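Long-range contacts in beta-porphyranase A (Bacteroides plebeius, PDB 4AW7), which cleaves the red-seaweed polysaccharide porphyran at linkages between beta-D-galactose and alpha-L-galactose-6-sulfate, releasing mostly a sulfated disaccharide: residues L268-F273 with D309-S314; K42-H47 with N303-Q308; K189-A194 with G225-L230. All blocks are in the same frame, centred on the assembly; numbering follows the deposited sequence.

All three interactions are buried in the catalytic barrel, but they differ in how they hold it together. Interactions 1 and 3 each join neighbouring parallel strands through backbone bonds, and they adjoin because strand 268-276 also pairs with strand 225-233. Interaction 2 instead relies on side chains: an aromatic ring, a lysine and a glutamine fasten the approach to the first strand against the end of helix 293-305. It meets interaction 1 where Ser314 OG lies 2.8 Å from Lys42 O. Interactions 1 and 3 bring Glu272 and His229 to the same galactose, while residues 42-47 lead to His47 beside the sulfated sugar.

Interaction 1. Residues L268-F273 with D309-S314; sequences LAISEF and DNLFIS. With GLA (alpha-D-galactopyranose), chain B; GAL (beta-D-galactopyranose), chain D.
Leu268 pairs with the backbone on both sides of Leu311: its N donates to Asn310 O at 2.9 Å, and its O accepts from Phe312 N at 2.8 Å. The chain turns a corner at Phe312, and the parallel pairing resumes where Ile270 N donates to Ile313 O at 3.0 Å. Between these bonds Leu311 supplies the apolar filling. With CG anti to the backbone N (chi1 -178°), its CD1 comes to 4.1 Å from Ile270 CG1, the two side chains crossing at about a right angle. Ser314 is small enough to fit between Ile270 and Phe273. Its CB lies 3.9 Å from Ile270 CB, its OG is 3.5 Å from Phe273 CE1 on an oblique approach, and its hydroxyl is hydrogen-bonded to Lys42 O. Further along the strand, Glu272, the inferred nucleophile, leaves the backbone on the side away from 309-314, and its carboxylate meets the bound galactose; Arg69 and Tyr231 hold it. Leu268 and Ile270 rest on helix 245-262, Leu304 of helix 293-305 packs on Ile270, Phe273 and Ser314, and strand 225-233 pairs with 268-273 as well.

Interaction 2. Residues K42-H47 with N303-Q308; sequences KYFNIH and NLMERQ. With L6S (6-O-sulfo-alpha-L-galactopyranose), chain C.
Tyr43 points from the loop before strand 45-46 into the end of helix 293-305, and nearly every part of its side chain is in contact. CB sits 4.1 Å above the centre of the Phe44 ring. With CG anti to the carbonyl carbon (chi1 -55°), the tyrosine ring then extends between two aliphatic groups. Met305 CG lies over one face in a CH-pi contact, 4.1 Å from the centroid and 9° off the normal, while Lys42 CB lies over the opposite face, nearer the rim. CE1 packs on Leu304 CB at 3.8 Å, and Gln308 OE1 comes in the ring plane at the CE2 edge. At the tip, Tyr43 OH donates to Leu304 O at 2.8 Å, from 40° out of the carbonyl plane, and also sits against Gln308 CB. Arg307 N, just past the helix end, reaches the same oxygen from the other face. Tyrosine suits this place because its ring fills an apolar slot while its hydroxyl satisfies a helix-end carbonyl.

Around the ring, Met305 CE extends the apolar surface to Phe44 CZ, 3.8 Å away. The extended Lys42 carries NZ to Gln308 O at 3.0 Å; the ammonium also bonds Leu311 O and shares a water with Gln308 NE2. Gln308 OE1 is held by Arg372.

Beyond this packing, residues 45-46 lead to His47, whose ND1 donates to O1S of the sugar sulfate at 3.0 Å. The arrangement fits the closing seam of a (beta/alpha)8 barrel: the helix before the eighth strand braces the entry to the first, just beyond whose end lies the substrate-binding His47.

Interaction 3. Residues K189-A194 with G225-L230; sequences KVIGYA and GFSVHL. With K (potassium ion), chain F; GLA (alpha-D-galactopyranose), chain B.
Ser227 and Gly192 make the tight centre of this strand pair: Ser227 N donates to Gly192 O at 2.8 Å, and Phe226 CA approaches the same oxygen at 3.2 Å in a CA-H...O contact. The Phe226 ring presents its edge to that carbonyl too, CD1 lying 3.7 Å from Gly192 O, while its body packs among helices 212-219 and 245-262. Toward the start of the strands, where Lys189 is partly exposed, the pairing slackens. Gly225 N to Val190 O, at 3.4 Å, and Gly192 N to Gly225 O, at 3.3 Å, are both weak bonds. Gly225, with no side chain on this face, lets Ile191 CG2 lie over its backbone, 3.8 Å from Gly225 O.

These are the fifth and sixth parallel strands of a (beta/alpha)8 barrel, joined in a beta-alpha-beta unit by the region that holds helices 206-210 and 212-219. Here the short segments run at 38° to one another, and the peptide before Tyr193 is cis, which probably helps to break the regular ladder there. A side chain takes over: Ser227 OG, placed between the backbone N and the carbonyl carbon (chi1 66°), accepts from Ala194 N at 2.9 Å and is also hydrogen-bonded to Glu142. Tyr193 turns from the partner strand, and its OH binds potassium together with Tyr207 OH and Tyr197 O.

At the sugar end, Ala194 O lies over one face of the His229 ring, 3.7 Å from CE1, and the small Ala194 CB sits near NE2. His229 ND1 is hydrogen-bonded to Glu146, the inferred proton donor, beside the bound galactose.

Interaction 1. Residues L268-F273 with D309-S314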
loop_
_atom_site.group_PDB
_atom_site.type_symbol
_atom_site.label_atom_id
_atom_site.label_comp_id
_atom_site.label_asym_id
_atom_site.label_seq_id
_atom_site.Cartn_x
_atom_site.Cartn_y
_atom_site.Cartn_z
ATOM N N LEU A 268 -1.122 5.656 -6.331
ATOM C CA LEU A 268 -1.272 5.556 -4.901
ATOM C C LEU A 268 0.041 5.676 -4.181
ATOM O O LEU A 268 1.099 5.360 -4.708
ATOM C CB LEU A 268 -1.901 4.203 -4.568
ATOM C CG LEU A 268 -3.173 3.882 -5.296
ATOM C CD1 LEU A 268 -3.545 2.392 -5.018
ATOM C CD2 LEU A 268 -4.320 4.825 -5.004
ATOM N N ALA A 269 -0.018 6.100 -2.926
ATOM C CA ALA A 269 1.139 6.057 -2.037
ATOM C C ALA A 269 0.666 5.550 -0.691
ATOM O O ALA A 269 -0.289 6.105 -0.122
ATOM C CB ALA A 269 1.776 7.440 -1.911
ATOM N N ILE A 270 1.244 4.452 -0.208
ATOM C CA ILE A 270 0.878 3.884 1.075
ATOM C C ILE A 270 1.927 4.356 2.060
ATOM O O ILE A 270 2.976 3.742 2.233
ATOM C CB ILE A 270 0.712 2.343 1.046
ATOM C CG1 ILE A 270 -0.165 1.910 -0.125
ATOM C CG2 ILE A 270 0.224 1.833 2.395
ATOM C CD1 ILE A 270 -1.579 2.589 -0.149
ATOM N N SER A 271 1.679 5.534 2.629
ATOM C CA SER A 271 2.735 6.212 3.373
ATOM C C SER A 271 3.030 5.621 4.748
ATOM O O SER A 271 4.049 5.947 5.344
ATOM C CB SER A 271 2.474 7.732 3.422
ATOM O OG SER A 271 1.172 7.992 3.886
ATOM N N GLU A 272 2.142 4.730 5.229
ATOM C CA GLU A 272 2.393 3.851 6.370
ATOM C C GLU A 272 1.598 2.570 6.172
ATOM O O GLU A 272 0.435 2.631 5.819
ATOM C CB GLU A 272 1.918 4.429 7.704
ATOM C CG GLU A 272 2.458 5.821 8.068
ATOM C CD GLU A 272 1.810 6.389 9.306
ATOM O OE1 GLU A 272 1.213 5.633 10.104
ATOM O OE2 GLU A 272 1.870 7.613 9.507
ATOM N N PHE A 273 2.209 1.423 6.410
ATOM C CA PHE A 273 1.455 0.179 6.543
ATOM C C PHE A 273 2.060 -0.706 7.625
ATOM O O PHE A 273 3.275 -0.778 7.773
ATOM C CB PHE A 273 1.234 -0.574 5.237
ATOM C CG PHE A 273 2.453 -1.167 4.565
ATOM C CD1 PHE A 273 3.255 -0.405 3.693
ATOM C CD2 PHE A 273 2.789 -2.511 4.742
ATOM C CE1 PHE A 273 4.306 -0.977 3.013
ATOM C CE2 PHE A 273 3.836 -3.076 4.032
ATOM C CZ PHE A 273 4.598 -2.330 3.187
ATOM N N ASP A 309 2.493 -0.729 -10.933
ATOM C CA ASP A 309 2.261 0.174 -12.040
ATOM C C ASP A 309 1.391 1.357 -11.691
ATOM O O ASP A 309 1.322 2.314 -12.478
ATOM C CB ASP A 309 1.671 -0.555 -13.256
ATOM C CG ASP A 309 0.414 -1.330 -12.977
ATOM O OD1 ASP A 309 0.183 -1.797 -11.859
ATOM O OD2 ASP A 309 -0.362 -1.530 -13.944
ATOM N N ASN A 310 0.718 1.306 -10.556
ATOM C CA ASN A 310 -0.048 2.439 -10.037
ATOM C C ASN A 310 0.333 2.821 -8.608
ATOM O O ASN A 310 -0.505 3.302 -7.845
ATOM C CB ASN A 310 -1.553 2.187 -10.124
ATOM C CG ASN A 310 -2.340 3.488 -10.073
ATOM O OD1 ASN A 310 -1.941 4.487 -10.674
ATOM N ND2 ASN A 310 -3.435 3.519 -9.262
ATOM N N LEU A 311 1.600 2.634 -8.258
ATOM C CA LEU A 311 2.077 2.859 -6.885
ATOM C C LEU A 311 3.336 3.706 -6.943
ATOM O O LEU A 311 4.352 3.295 -7.487
ATOM C CB LEU A 311 2.355 1.530 -6.200
ATOM C CG LEU A 311 2.826 1.642 -4.726
ATOM C CD1 LEU A 311 1.695 2.056 -3.779
ATOM C CD2 LEU A 311 3.429 0.302 -4.288
ATOM N N PHE A 312 3.284 4.897 -6.344
ATOM C CA PHE A 312 4.499 5.674 -6.212
ATOM C C PHE A 312 5.524 5.064 -5.247
ATOM O O PHE A 312 6.733 4.980 -5.532
ATOM C CB PHE A 312 4.212 7.095 -5.684
ATOM C CG PHE A 312 3.667 8.084 -6.687
ATOM C CD1 PHE A 312 4.121 8.178 -7.966
ATOM C CD2 PHE A 312 2.721 9.012 -6.283
ATOM C CE1 PHE A 312 3.649 9.151 -8.840
ATOM C CE2 PHE A 312 2.244 9.985 -7.146
ATOM C CZ PHE A 312 2.714 10.057 -8.409
ATOM N N ILE A 313 5.028 4.667 -4.085
ATOM C CA ILE A 313 5.866 4.256 -2.964
ATOM C C ILE A 313 4.960 3.652 -1.902
ATOM O O ILE A 313 3.803 4.057 -1.787
ATOM C CB ILE A 313 6.697 5.444 -2.418
ATOM C CG1 ILE A 313 7.813 4.986 -1.474
ATOM C CG2 ILE A 313 5.801 6.511 -1.785
ATOM C CD1 ILE A 313 8.899 6.051 -1.174
ATOM N N SER A 314 5.528 2.790 -1.078
ATOM C CA SER A 314 4.903 2.274 0.126
ATOM C C SER A 314 5.973 2.214 1.206
ATOM O O SER A 314 7.159 2.014 0.908
ATOM C CB SER A 314 4.198 0.941 -0.070
ATOM O OG SER A 314 5.082 -0.129 -0.333
HETATM C C1 GLA B . -0.810 6.752 12.160
HETATM C C2 GLA B . 0.192 7.842 12.584
HETATM C C3 GLA B . 1.445 7.232 13.186
HETATM C C4 GLA B . 1.126 6.147 14.184
HETATM C C5 GLA B . 0.206 5.103 13.528
HETATM C C6 GLA B . 0.117 3.825 14.439
HETATM O O1 GLA B . -0.557 6.116 10.980
HETATM O O2 GLA B . 0.492 8.708 11.442
HETATM O O3 GLA B . 2.181 8.176 13.916
HETATM O O4 GLA B . 0.494 6.718 15.346
HETATM O O5 GLA B . -1.063 5.839 13.211
HETATM O O6 GLA B . 1.191 2.876 14.014
HETATM C C1 GAL D . -0.810 6.752 12.160
HETATM C C2 GAL D . 0.192 7.842 12.584
HETATM C C3 GAL D . 1.445 7.232 13.186
HETATM C C4 GAL D . 1.126 6.147 14.184
HETATM C C5 GAL D . 0.206 5.103 13.528
HETATM C C6 GAL D . 0.117 3.825 14.439
HETATM O O1 GAL D . -2.017 7.436 11.634
HETATM O O2 GAL D . 0.492 8.708 11.442
HETATM O O3 GAL D . 2.181 8.176 13.916
HETATM O O4 GAL D . 0.494 6.718 15.346
HETATM O O5 GAL D . -1.063 5.839 13.211
HETATM O O6 GAL D . 1.191 2.876 14.014
#

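Interaction 2. Residues K42-H47 with N303-Q308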
loop_
_atom_site.group_PDB
_atom_site.type_symbol
_atom_site.label_atom_id
_atom_site.label_comp_id
_atom_site.label_asym_id
_atom_site.label_seq_id
_atom_site.Cartn_x
_atom_site.Cartn_y
_atom_site.Cartn_z
ATOM N N LYS A 42 10.025 0.844 -4.205
ATOM C CA LYS A 42 8.597 1.045 -3.921
ATOM C C LYS A 42 8.107 0.307 -2.700
ATOM O O LYS A 42 6.990 0.572 -2.267
ATOM C CB LYS A 42 7.737 0.728 -5.166
ATOM C CG LYS A 42 7.913 1.764 -6.266
ATOM C CD LYS A 42 7.052 1.525 -7.477
ATOM C CE LYS A 42 7.127 2.688 -8.477
ATOM N NZ LYS A 42 6.104 2.528 -9.548
ATOM N N TYR A 43 8.922 -0.575 -2.127
ATOM C CA TYR A 43 8.509 -1.515 -1.078
ATOM C C TYR A 43 9.424 -1.615 0.112
ATOM O O TYR A 43 8.971 -1.549 1.259
ATOM C CB TYR A 43 8.290 -2.933 -1.676
ATOM C CG TYR A 43 7.315 -2.914 -2.814
ATOM C CD1 TYR A 43 5.946 -2.690 -2.577
ATOM C CD2 TYR A 43 7.717 -3.013 -4.125
ATOM C CE1 TYR A 43 5.053 -2.579 -3.618
ATOM C CE2 TYR A 43 6.832 -2.911 -5.176
ATOM C CZ TYR A 43 5.484 -2.696 -4.919
ATOM O OH TYR A 43 4.627 -2.546 -6.000
ATOM N N PHE A 44 10.710 -1.863 -0.141
ATOM C CA PHE A 44 11.647 -2.196 0.919
ATOM C C PHE A 44 12.298 -0.949 1.466
ATOM O O PHE A 44 13.423 -0.588 1.085
ATOM C CB PHE A 44 12.643 -3.269 0.428
ATOM C CG PHE A 44 11.943 -4.490 -0.097
ATOM C CD1 PHE A 44 11.095 -5.218 0.735
ATOM C CD2 PHE A 44 11.999 -4.843 -1.435
ATOM C CE1 PHE A 44 10.365 -6.288 0.237
ATOM C CE2 PHE A 44 11.288 -5.922 -1.900
ATOM C CZ PHE A 44 10.479 -6.630 -1.050
ATOM N N ASN A 45 11.530 -0.268 2.293
ATOM C CA ASN A 45 11.840 1.034 2.864
ATOM C C ASN A 45 11.620 0.951 4.364
ATOM O O ASN A 45 10.909 0.086 4.863
ATOM C CB ASN A 45 10.927 2.109 2.262
ATOM C CG ASN A 45 11.100 2.233 0.763
ATOM O OD1 ASN A 45 12.236 2.326 0.283
ATOM N ND2 ASN A 45 10.006 2.220 -0.018
ATOM N N ILE A 46 12.191 1.924 5.068
ATOM C CA ILE A 46 11.851 2.185 6.461
ATOM C C ILE A 46 11.240 3.598 6.566
ATOM O O ILE A 46 11.453 4.458 5.723
ATOM C CB ILE A 46 13.036 2.027 7.458
ATOM C CG1 ILE A 46 14.262 2.867 7.038
ATOM C CG2 ILE A 46 13.371 0.586 7.614
ATOM C CD1 ILE A 46 15.395 2.941 8.074
ATOM N N HIS A 47 10.466 3.801 7.621
ATOM C CA HIS A 47 9.784 5.059 7.890
ATOM C C HIS A 47 10.744 5.996 8.631
ATOM O O HIS A 47 10.661 6.187 9.844
ATOM C CB HIS A 47 8.492 4.770 8.708
ATOM C CG HIS A 47 7.604 5.959 8.850
ATOM N ND1 HIS A 47 7.840 6.952 9.764
ATOM C CD2 HIS A 47 6.514 6.361 8.139
ATOM C CE1 HIS A 47 6.920 7.902 9.629
ATOM N NE2 HIS A 47 6.095 7.573 8.646
ATOM N N ASN A 303 -0.254 -7.518 -1.847
ATOM C CA ASN A 303 -1.284 -6.626 -2.430
ATOM C C ASN A 303 -0.568 -5.520 -3.183
ATOM O O ASN A 303 -0.834 -5.228 -4.354
ATOM C CB ASN A 303 -2.156 -6.092 -1.232
ATOM C CG ASN A 303 -3.142 -4.973 -1.574
ATOM O OD1 ASN A 303 -3.089 -4.344 -2.644
ATOM N ND2 ASN A 303 -4.091 -4.692 -0.628
ATOM N N LEU A 304 0.348 -4.850 -2.490
ATOM C CA LEU A 304 0.970 -3.661 -3.054
ATOM C C LEU A 304 1.917 -3.989 -4.196
ATOM O O LEU A 304 2.039 -3.199 -5.132
ATOM C CB LEU A 304 1.659 -2.852 -1.952
ATOM C CG LEU A 304 0.771 -2.413 -0.796
ATOM C CD1 LEU A 304 1.543 -1.597 0.216
ATOM C CD2 LEU A 304 -0.493 -1.700 -1.280
ATOM N N MET A 305 2.576 -5.155 -4.187
ATOM C CA MET A 305 3.376 -5.588 -5.331
ATOM C C MET A 305 2.552 -5.680 -6.603
ATOM O O MET A 305 3.007 -5.299 -7.689
ATOM C CB MET A 305 4.063 -6.921 -5.033
ATOM C CG MET A 305 5.281 -6.738 -4.119
ATOM S SD MET A 305 5.979 -8.344 -3.705
ATOM C CE MET A 305 7.561 -7.850 -3.078
ATOM N N GLU A 306 1.313 -6.157 -6.469
ATOM C CA GLU A 306 0.389 -6.280 -7.595
ATOM C C GLU A 306 -0.162 -4.937 -8.060
ATOM O O GLU A 306 -0.898 -4.915 -9.062
ATOM C CB GLU A 306 -0.758 -7.197 -7.220
ATOM C CG GLU A 306 -0.372 -8.662 -7.205
ATOM C CD GLU A 306 -0.037 -9.186 -8.598
ATOM O OE1 GLU A 306 -0.912 -9.119 -9.478
ATOM O OE2 GLU A 306 1.081 -9.667 -8.835
ATOM N N ARG A 307 0.225 -3.841 -7.441
ATOM C CA ARG A 307 -0.178 -2.505 -7.835
ATOM C C ARG A 307 1.012 -1.644 -8.306
ATOM O O ARG A 307 0.905 -0.418 -8.393
ATOM C CB ARG A 307 -0.914 -1.788 -6.708
ATOM C CG ARG A 307 -2.147 -2.525 -6.225
ATOM C CD ARG A 307 -2.911 -1.689 -5.254
ATOM N NE ARG A 307 -4.021 -2.435 -4.666
ATOM C CZ ARG A 307 -5.312 -2.332 -4.981
ATOM N NH1 ARG A 307 -5.744 -1.434 -5.852
ATOM N NH2 ARG A 307 -6.178 -3.124 -4.367
ATOM N N GLN A 308 2.162 -2.269 -8.579
ATOM C CA GLN A 308 3.379 -1.474 -8.795
ATOM C C GLN A 308 3.220 -0.402 -9.875
ATOM O O GLN A 308 3.780 0.691 -9.769
ATOM C CB GLN A 308 4.567 -2.375 -9.128
ATOM C CG GLN A 308 5.892 -1.643 -9.037
ATOM C CD GLN A 308 7.036 -2.492 -9.511
ATOM O OE1 GLN A 308 7.393 -3.493 -8.878
ATOM N NE2 GLN A 308 7.651 -2.090 -10.629
HETATM O O1S L6S C . 8.975 7.250 12.524
HETATM O O2S L6S C . 9.348 6.476 14.826
HETATM O O3S L6S C . 9.396 8.866 14.262
HETATM C C1 L6S C . 3.025 9.252 13.145
HETATM C C2 L6S C . 3.052 10.447 14.071
HETATM C C3 L6S C . 3.802 10.077 15.361
HETATM C C4 L6S C . 5.259 9.612 14.981
HETATM C C5 L6S C . 5.146 8.455 13.981
HETATM C C6 L6S C . 6.520 8.210 13.319
HETATM O O2 L6S C . 1.723 10.939 14.336
HETATM O O3 L6S C . 3.851 11.174 16.285
HETATM O O4 L6S C . 5.944 10.732 14.398
HETATM O O5 L6S C . 4.300 8.729 12.858
HETATM O O6 L6S C . 7.369 7.586 14.271
HETATM S S1 L6S C . 8.860 7.515 13.935
HETATM O O HOH W 1 7.073 0.655 -11.473
#

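Interaction 3. Residues K189-A194 with G225-L230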
loop_
_atom_site.group_PDB
_atom_site.type_symbol
_atom_site.label_atom_id
_atom_site.label_comp_id
_atom_site.label_asym_id
_atom_site.label_seq_id
_atom_site.Cartn_x
_atom_site.Cartn_y
_atom_site.Cartn_z
ATOM N N LYS A 189 6.407 15.401 -6.288
ATOM C CA LYS A 189 5.047 14.897 -6.411
ATOM C C LYS A 189 4.292 15.195 -5.135
ATOM O O LYS A 189 4.794 14.966 -4.051
ATOM C CB LYS A 189 5.048 13.404 -6.640
ATOM C CG LYS A 189 5.780 12.939 -7.860
ATOM C CD LYS A 189 5.249 13.400 -9.145
ATOM C CE LYS A 189 6.332 13.263 -10.258
ATOM N NZ LYS A 189 7.022 11.966 -10.185
ATOM N N VAL A 190 3.080 15.731 -5.290
ATOM C CA VAL A 190 2.242 16.074 -4.159
ATOM C C VAL A 190 1.170 15.000 -3.986
ATOM O O VAL A 190 0.509 14.645 -4.939
ATOM C CB VAL A 190 1.639 17.500 -4.302
ATOM C CG1 VAL A 190 0.859 17.838 -3.056
ATOM C CG2 VAL A 190 2.737 18.528 -4.561
ATOM N N ILE A 191 1.066 14.453 -2.778
ATOM C CA ILE A 191 0.162 13.348 -2.485
ATOM C C ILE A 191 -0.693 13.693 -1.280
ATOM O O ILE A 191 -0.254 14.454 -0.404
ATOM C CB ILE A 191 0.940 12.031 -2.303
ATOM C CG1 ILE A 191 1.982 12.156 -1.198
ATOM C CG2 ILE A 191 1.575 11.588 -3.616
ATOM C CD1 ILE A 191 2.624 10.829 -0.737
ATOM N N GLY A 192 -1.880 13.123 -1.210
ATOM C CA GLY A 192 -2.727 13.320 -0.038
ATOM C C GLY A 192 -3.853 12.337 -0.006
ATOM O O GLY A 192 -4.123 11.661 -0.998
ATOM N N TYR A 193 -4.560 12.225 1.111
ATOM C CA TYR A 193 -4.471 13.063 2.322
ATOM C C TYR A 193 -3.878 12.370 3.536
ATOM O O TYR A 193 -4.085 12.810 4.641
ATOM C CB TYR A 193 -5.845 13.671 2.649
ATOM C CG TYR A 193 -6.923 12.664 3.015
ATOM C CD1 TYR A 193 -7.141 12.269 4.327
ATOM C CD2 TYR A 193 -7.760 12.128 2.042
ATOM C CE1 TYR A 193 -8.132 11.357 4.648
ATOM C CE2 TYR A 193 -8.733 11.228 2.372
ATOM C CZ TYR A 193 -8.912 10.829 3.657
ATOM O OH TYR A 193 -9.929 9.913 3.995
ATOM N N ALA A 194 -3.117 11.311 3.321
ATOM C CA ALA A 194 -2.485 10.572 4.402
ATOM C C ALA A 194 -3.549 10.006 5.320
ATOM O O ALA A 194 -3.482 10.133 6.552
ATOM C CB ALA A 194 -1.459 11.443 5.188
ATOM N N GLY A 225 -0.954 12.093 -6.673
ATOM C CA GLY A 225 -1.445 10.790 -6.228
ATOM C C GLY A 225 -2.127 10.848 -4.896
ATOM O O GLY A 225 -2.180 11.901 -4.282
ATOM N N PHE A 226 -2.683 9.704 -4.529
ATOM C CA PHE A 226 -3.536 9.610 -3.333
ATOM C C PHE A 226 -2.906 8.676 -2.345
ATOM O O PHE A 226 -2.444 7.592 -2.698
ATOM C CB PHE A 226 -4.947 9.167 -3.723
ATOM C CG PHE A 226 -5.596 10.156 -4.667
ATOM C CD1 PHE A 226 -5.871 11.447 -4.235
ATOM C CD2 PHE A 226 -5.907 9.818 -5.964
ATOM C CE1 PHE A 226 -6.416 12.385 -5.098
ATOM C CE2 PHE A 226 -6.448 10.765 -6.836
ATOM C CZ PHE A 226 -6.701 12.042 -6.395
ATOM N N SER A 227 -2.915 9.085 -1.077
ATOM C CA SER A 227 -2.236 8.362 -0.023
ATOM C C SER A 227 -3.155 7.972 1.121
ATOM O O SER A 227 -4.019 8.737 1.547
ATOM C CB SER A 227 -1.043 9.158 0.492
ATOM O OG SER A 227 -1.391 10.354 1.136
ATOM N N VAL A 228 -2.917 6.757 1.618
ATOM C CA VAL A 228 -3.636 6.164 2.710
ATOM C C VAL A 228 -2.666 5.375 3.582
ATOM O O VAL A 228 -1.592 4.975 3.146
ATOM C CB VAL A 228 -4.790 5.284 2.251
ATOM C CG1 VAL A 228 -5.768 5.999 1.273
ATOM C CG2 VAL A 228 -4.296 4.058 1.715
ATOM N N HIS A 229 -3.082 5.142 4.819
ATOM C CA HIS A 229 -2.390 4.286 5.768
ATOM C C HIS A 229 -3.175 3.002 5.939
ATOM O O HIS A 229 -4.420 3.044 6.032
ATOM C CB HIS A 229 -2.278 4.996 7.111
ATOM C CG HIS A 229 -1.465 6.248 7.044
ATOM N ND1 HIS A 229 -1.418 7.178 8.067
ATOM C CD2 HIS A 229 -0.682 6.724 6.049
ATOM C CE1 HIS A 229 -0.587 8.146 7.686
ATOM N NE2 HIS A 229 -0.140 7.895 6.476
ATOM N N LEU A 230 -2.471 1.875 5.932
ATOM C CA LEU A 230 -3.099 0.556 6.039
ATOM C C LEU A 230 -2.580 -0.189 7.249
ATOM O O LEU A 230 -1.404 -0.576 7.289
ATOM C CB LEU A 230 -2.838 -0.275 4.774
ATOM C CG LEU A 230 -3.458 0.249 3.485
ATOM C CD1 LEU A 230 -2.945 -0.595 2.319
ATOM C CD2 LEU A 230 -4.994 0.296 3.545
HETATM K K K F . -9.553 8.814 6.608
HETATM C C1 GLA B . -0.810 6.752 12.160
HETATM C C2 GLA B . 0.192 7.842 12.584
HETATM C C3 GLA B . 1.445 7.232 13.186
HETATM C C4 GLA B . 1.126 6.147 14.184
HETATM C C5 GLA B . 0.206 5.103 13.528
HETATM C C6 GLA B . 0.117 3.825 14.439
HETATM O O1 GLA B . -0.557 6.116 10.980
HETATM O O2 GLA B . 0.492 8.708 11.442
HETATM O O3 GLA B . 2.181 8.176 13.916
HETATM O O4 GLA B . 0.494 6.718 15.346
HETATM O O5 GLA B . -1.063 5.839 13.211
HETATM O O6 GLA B . 1.191 2.876 14.014
#